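Atg1 tMIT (PDB 4P1N) forms the tandem MIT region of a serine/threonine protein kinase that is essential in autophagy, where it is required for autophagosome formation. Local coordinates at residues 188-200 against 212-226. Residues are numbered along the deposited sequence; the frame is centred on the assembly and turned at random.
Sequences IYDRALDISRNAA and CELAYATSLWMLEIL
With OG beside its own backbone N and anti to the carbonyl carbon (chi1 -64°), Ser219 presents its hydroxyl to Ala192, while Ser196, turned likewise (chi1 -83°), brings its own OG alongside. Ser219 OG donates to Ala192 O at 2.6 Å, in the carbonyl plane and on a lone pair, and Ser196 OG donates to Ser219 OG at 2.8 Å. The relay illustrates how two helices can come close where small residues meet: Ala192 O also accepts the helical N-H of Ser196, so one buried carbonyl serves both its own helix and the neighbour. Without the Ser219 hydroxyl, as with an alanine here, Ala192 O would probably lose its interhelical donor and the Ser196 hydroxyl its acceptor on helix 209-227.

Helices 184-204 and 209-227 form an antiparallel hairpin within the second MIT domain, a family built on a three-helix bundle; helix 250-273 packs against both, touching Tyr189, Ser196 and Tyr216. The segment axes approach to 8.3 Å at a crossing angle of -161°. Knobs-into-holes packing interlocks them: Ile195 enters a hole formed by Ala215, Thr218, Ser219 and Met222, and Met222 fills one lined by Ile188, Arg191, Ala192 and Ile195. Met222 CE rests 3.5 Å from Arg191 CG.

Near the hairpin turn, Ala199 CB makes a CH-pi contact over one face of Tyr216, 4.0 Å from the ring centroid, while Ser196 OG lies at the ring edge. Beyond the ring, Tyr216 OH hydrogen-bonds Glu203. Toward the other end, Leu226 CG meets Ile188 CG2 at 3.9 Å.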
loop_
_atom_site.group_PDB
_atom_site.type_symbol
_atom_site.label_atom_id
_atom_site.label_comp_id
_atom_site.label_asym_id
_atom_site.label_seq_id
_atom_site.Cartn_x
_atom_site.Cartn_y
_atom_site.Cartn_z
ATOM N N ILE B 188 -19.133 -12.311 0.894
ATOM C CA ILE B 188 -18.983 -10.978 1.489
ATOM C C ILE B 188 -20.095 -10.700 2.519
ATOM O O ILE B 188 -19.849 -10.253 3.654
ATOM C CB ILE B 188 -18.902 -9.909 0.368
ATOM C CG1 ILE B 188 -17.570 -10.093 -0.417
ATOM C CG2 ILE B 188 -19.014 -8.507 0.988
ATOM C CD1 ILE B 188 -17.589 -9.594 -1.876
ATOM N N TYR B 189 -21.328 -10.991 2.119
ATOM C CA TYR B 189 -22.528 -10.757 2.963
ATOM C C TYR B 189 -22.478 -11.486 4.288
ATOM O O TYR B 189 -22.603 -10.862 5.348
ATOM C CB TYR B 189 -23.756 -11.158 2.162
ATOM C CG TYR B 189 -25.095 -11.108 2.877
ATOM C CD1 TYR B 189 -25.708 -9.909 3.174
ATOM C CD2 TYR B 189 -25.767 -12.273 3.184
ATOM C CE1 TYR B 189 -26.965 -9.880 3.809
ATOM C CE2 TYR B 189 -27.019 -12.254 3.790
ATOM C CZ TYR B 189 -27.614 -11.063 4.108
ATOM O OH TYR B 189 -28.853 -11.073 4.728
ATOM N N ASP B 190 -22.285 -12.801 4.231
ATOM C CA ASP B 190 -22.143 -13.631 5.445
ATOM C C ASP B 190 -21.000 -13.176 6.326
ATOM O O ASP B 190 -21.143 -13.113 7.552
ATOM C CB ASP B 190 -21.911 -15.102 5.092
ATOM C CG ASP B 190 -23.106 -15.735 4.399
ATOM O OD1 ASP B 190 -24.185 -15.130 4.436
ATOM O OD2 ASP B 190 -22.983 -16.824 3.805
ATOM N N ARG B 191 -19.862 -12.860 5.700
ATOM C CA ARG B 191 -18.695 -12.467 6.453
ATOM C C ARG B 191 -18.924 -11.116 7.135
ATOM O O ARG B 191 -18.603 -10.943 8.316
ATOM C CB ARG B 191 -17.472 -12.418 5.546
ATOM C CG ARG B 191 -16.188 -11.913 6.218
ATOM C CD ARG B 191 -15.805 -12.831 7.367
ATOM N NE ARG B 191 -14.541 -12.400 7.940
ATOM C CZ ARG B 191 -14.135 -12.699 9.168
ATOM N NH1 ARG B 191 -14.890 -13.468 9.953
ATOM N NH2 ARG B 191 -12.967 -12.230 9.609
ATOM N N ALA B 192 -19.491 -10.158 6.422
ATOM C CA ALA B 192 -19.773 -8.839 7.030
ATOM C C ALA B 192 -20.736 -8.923 8.243
ATOM O O ALA B 192 -20.551 -8.241 9.234
ATOM C CB ALA B 192 -20.337 -7.889 6.006
ATOM N N LEU B 193 -21.778 -9.728 8.124
ATOM C CA LEU B 193 -22.766 -9.895 9.188
ATOM C C LEU B 193 -22.198 -10.686 10.371
ATOM O O LEU B 193 -22.502 -10.360 11.510
ATOM C CB LEU B 193 -24.045 -10.558 8.650
ATOM C CG LEU B 193 -25.085 -9.578 8.069
ATOM C CD1 LEU B 193 -24.500 -8.440 7.262
ATOM C CD2 LEU B 193 -26.121 -10.273 7.209
ATOM N N ASP B 194 -21.356 -11.694 10.117
ATOM C CA ASP B 194 -20.636 -12.371 11.211
ATOM C C ASP B 194 -19.759 -11.415 12.001
ATOM O O ASP B 194 -19.739 -11.454 13.212
ATOM C CB ASP B 194 -19.705 -13.464 10.687
ATOM C CG ASP B 194 -20.425 -14.650 10.139
ATOM O OD1 ASP B 194 -21.600 -14.897 10.475
ATOM O OD2 ASP B 194 -19.781 -15.360 9.355
ATOM N N ILE B 195 -19.005 -10.578 11.302
ATOM C CA ILE B 195 -18.127 -9.620 11.965
ATOM C C ILE B 195 -18.928 -8.659 12.850
ATOM O O ILE B 195 -18.515 -8.399 13.982
ATOM C CB ILE B 195 -17.286 -8.800 10.979
ATOM C CG1 ILE B 195 -16.244 -9.701 10.303
ATOM C CG2 ILE B 195 -16.563 -7.673 11.726
ATOM C CD1 ILE B 195 -15.648 -9.107 9.041
ATOM N N SER B 196 -20.060 -8.140 12.344
ATOM C CA SER B 196 -20.901 -7.238 13.149
ATOM C C SER B 196 -21.620 -7.967 14.310
ATOM O O SER B 196 -21.816 -7.384 15.384
ATOM C CB SER B 196 -21.913 -6.484 12.285
ATOM O OG SER B 196 -21.291 -5.325 11.704
ATOM N N ARG B 197 -22.038 -9.209 14.066
ATOM C CA ARG B 197 -22.650 -10.010 15.096
ATOM C C ARG B 197 -21.651 -10.243 16.220
ATOM O O ARG B 197 -21.976 -10.028 17.366
ATOM C CB ARG B 197 -23.148 -11.342 14.537
ATOM C CG ARG B 197 -23.859 -12.197 15.572
ATOM C CD ARG B 197 -24.160 -13.585 15.039
ATOM N NE ARG B 197 -22.944 -14.399 15.009
ATOM C CZ ARG B 197 -22.396 -14.939 13.921
ATOM N NH1 ARG B 197 -22.954 -14.803 12.722
ATOM N NH2 ARG B 197 -21.276 -15.639 14.036
ATOM N N ASN B 198 -20.444 -10.701 15.880
ATOM C CA ASN B 198 -19.368 -10.824 16.865
ATOM C C ASN B 198 -19.013 -9.489 17.569
ATOM O O ASN B 198 -18.681 -9.484 18.751
ATOM C CB ASN B 198 -18.080 -11.369 16.202
ATOM C CG ASN B 198 -18.127 -12.866 15.883
ATOM O OD1 ASN B 198 -17.344 -13.337 15.068
ATOM N ND2 ASN B 198 -18.998 -13.599 16.514
ATOM N N ALA B 199 -19.013 -8.368 16.841
ATOM C CA ALA B 199 -18.711 -7.072 17.467
ATOM C C ALA B 199 -19.727 -6.677 18.548
ATOM O O ALA B 199 -19.353 -6.119 19.583
ATOM C CB ALA B 199 -18.620 -5.983 16.419
ATOM N N ALA B 200 -21.001 -6.971 18.289
ATOM C CA ALA B 200 -22.086 -6.658 19.189
ATOM C C ALA B 200 -22.083 -7.526 20.463
ATOM O O ALA B 200 -22.338 -7.007 21.566
ATOM C CB ALA B 200 -23.409 -6.798 18.456
ATOM N N CYS B 212 -14.408 -3.087 18.701
ATOM C CA CYS B 212 -15.779 -3.087 18.206
ATOM C C CYS B 212 -15.982 -2.102 17.062
ATOM O O CYS B 212 -16.670 -2.435 16.100
ATOM C CB CYS B 212 -16.753 -2.748 19.314
ATOM S SG CYS B 212 -16.728 -3.922 20.664
ATOM N N GLU B 213 -15.360 -0.923 17.168
ATOM C CA GLU B 213 -15.509 0.142 16.168
ATOM C C GLU B 213 -14.957 -0.269 14.821
ATOM O O GLU B 213 -15.572 -0.049 13.789
ATOM C CB GLU B 213 -14.802 1.438 16.607
ATOM C CG GLU B 213 -14.708 2.487 15.486
ATOM C CD GLU B 213 -14.249 3.876 15.942
ATOM O OE1 GLU B 213 -13.790 4.012 17.097
ATOM O OE2 GLU B 213 -14.345 4.833 15.123
ATOM N N LEU B 214 -13.774 -0.863 14.848
ATOM C CA LEU B 214 -13.129 -1.322 13.638
ATOM C C LEU B 214 -13.897 -2.458 12.994
ATOM O O LEU B 214 -14.008 -2.501 11.774
ATOM C CB LEU B 214 -11.709 -1.755 13.948
ATOM C CG LEU B 214 -10.893 -1.897 12.667
ATOM C CD1 LEU B 214 -9.765 -0.869 12.671
ATOM C CD2 LEU B 214 -10.377 -3.316 12.543
ATOM N N ALA B 215 -14.445 -3.367 13.802
ATOM C CA ALA B 215 -15.271 -4.434 13.260
ATOM C C ALA B 215 -16.504 -3.893 12.529
ATOM O O ALA B 215 -16.726 -4.220 11.365
ATOM C CB ALA B 215 -15.661 -5.430 14.333
ATOM N N TYR B 216 -17.287 -3.031 13.171
ATOM C CA TYR B 216 -18.442 -2.461 12.472
ATOM C C TYR B 216 -18.001 -1.756 11.182
ATOM O O TYR B 216 -18.643 -1.897 10.161
ATOM C CB TYR B 216 -19.197 -1.472 13.333
ATOM C CG TYR B 216 -19.876 -2.044 14.551
ATOM C CD1 TYR B 216 -20.746 -3.117 14.445
ATOM C CD2 TYR B 216 -19.693 -1.466 15.800
ATOM C CE1 TYR B 216 -21.380 -3.627 15.543
ATOM C CE2 TYR B 216 -20.340 -1.966 16.918
ATOM C CZ TYR B 216 -21.172 -3.053 16.782
ATOM O OH TYR B 216 -21.817 -3.559 17.876
ATOM N N ALA B 217 -16.924 -0.973 11.243
ATOM C CA ALA B 217 -16.486 -0.219 10.074
ATOM C C ALA B 217 -16.105 -1.213 8.952
ATOM O O ALA B 217 -16.403 -1.001 7.749
ATOM C CB ALA B 217 -15.303 0.696 10.440
ATOM N N THR B 218 -15.469 -2.307 9.359
ATOM C CA THR B 218 -15.109 -3.371 8.414
ATOM C C THR B 218 -16.324 -3.974 7.728
ATOM O O THR B 218 -16.322 -4.086 6.493
ATOM C CB THR B 218 -14.276 -4.465 9.071
ATOM O OG1 THR B 218 -13.099 -3.871 9.629
ATOM C CG2 THR B 218 -13.907 -5.560 8.054
ATOM N N SER B 219 -17.365 -4.305 8.495
ATOM C CA SER B 219 -18.618 -4.800 7.909
ATOM C C SER B 219 -19.221 -3.819 6.948
ATOM O O SER B 219 -19.826 -4.202 5.962
ATOM C CB SER B 219 -19.677 -5.054 8.961
ATOM O OG SER B 219 -19.309 -6.080 9.842
ATOM N N LEU B 220 -19.135 -2.535 7.271
ATOM C CA LEU B 220 -19.729 -1.532 6.444
ATOM C C LEU B 220 -18.949 -1.383 5.151
ATOM O O LEU B 220 -19.539 -1.300 4.095
ATOM C CB LEU B 220 -19.765 -0.185 7.160
ATOM C CG LEU B 220 -20.832 -0.083 8.239
ATOM C CD1 LEU B 220 -20.577 1.201 9.009
ATOM C CD2 LEU B 220 -22.242 -0.094 7.656
ATOM N N TRP B 221 -17.620 -1.349 5.231
ATOM C CA TRP B 221 -16.838 -1.316 3.994
ATOM C C TRP B 221 -17.217 -2.473 3.092
ATOM O O TRP B 221 -17.421 -2.285 1.906
ATOM C CB TRP B 221 -15.353 -1.377 4.254
ATOM C CG TRP B 221 -14.785 -0.191 4.902
ATOM C CD1 TRP B 221 -14.058 -0.176 6.069
ATOM C CD2 TRP B 221 -14.804 1.161 4.422
ATOM N NE1 TRP B 221 -13.633 1.094 6.336
ATOM C CE2 TRP B 221 -14.074 1.935 5.343
ATOM C CE3 TRP B 221 -15.320 1.774 3.289
ATOM C CZ2 TRP B 221 -13.871 3.278 5.181
ATOM C CZ3 TRP B 221 -15.138 3.141 3.125
ATOM C CH2 TRP B 221 -14.421 3.881 4.072
ATOM N N MET B 222 -17.352 -3.661 3.673
ATOM C CA MET B 222 -17.691 -4.884 2.912
ATOM C C MET B 222 -19.011 -4.793 2.220
ATOM O O MET B 222 -19.098 -5.067 1.031
ATOM C CB MET B 222 -17.677 -6.116 3.810
ATOM C CG MET B 222 -16.270 -6.424 4.296
ATOM S SD MET B 222 -16.184 -7.941 5.272
ATOM C CE MET B 222 -16.468 -9.180 4.050
ATOM N N LEU B 223 -20.047 -4.383 2.948
ATOM C CA LEU B 223 -21.375 -4.270 2.373
ATOM C C LEU B 223 -21.500 -3.134 1.371
ATOM O O LEU B 223 -22.319 -3.214 0.436
ATOM C CB LEU B 223 -22.444 -4.107 3.484
ATOM C CG LEU B 223 -22.643 -5.272 4.435
ATOM C CD1 LEU B 223 -23.605 -4.897 5.561
ATOM C CD2 LEU B 223 -23.161 -6.476 3.677
ATOM N N GLU B 224 -20.749 -2.055 1.554
ATOM C CA GLU B 224 -20.780 -0.970 0.554
ATOM C C GLU B 224 -20.280 -1.434 -0.792
ATOM O O GLU B 224 -20.759 -1.001 -1.823
ATOM C CB GLU B 224 -19.988 0.248 1.001
ATOM C CG GLU B 224 -20.851 1.194 1.806
ATOM C CD GLU B 224 -20.064 2.021 2.781
ATOM O OE1 GLU B 224 -20.602 2.249 3.880
ATOM O OE2 GLU B 224 -18.924 2.429 2.451
ATOM N N ILE B 225 -19.334 -2.367 -0.778
ATOM C CA ILE B 225 -18.860 -2.945 -2.005
ATOM C C ILE B 225 -20.040 -3.499 -2.804
ATOM O O ILE B 225 -20.122 -3.310 -4.015
ATOM C CB ILE B 225 -17.790 -4.017 -1.723
ATOM C CG1 ILE B 225 -16.518 -3.328 -1.247
ATOM C CG2 ILE B 225 -17.507 -4.852 -2.969
ATOM C CD1 ILE B 225 -15.566 -4.268 -0.534
ATOM N N LEU B 226 -20.965 -4.145 -2.106
ATOM C CA LEU B 226 -22.099 -4.791 -2.732
ATOM C C LEU B 226 -23.171 -3.818 -3.203
ATOM O O LEU B 226 -24.005 -4.189 -4.009
ATOM C CB LEU B 226 -22.722 -5.777 -1.768
ATOM C CG LEU B 226 -21.827 -6.888 -1.206
ATOM C CD1 LEU B 226 -22.647 -7.850 -0.372
ATOM C CD2 LEU B 226 -21.160 -7.623 -2.366
#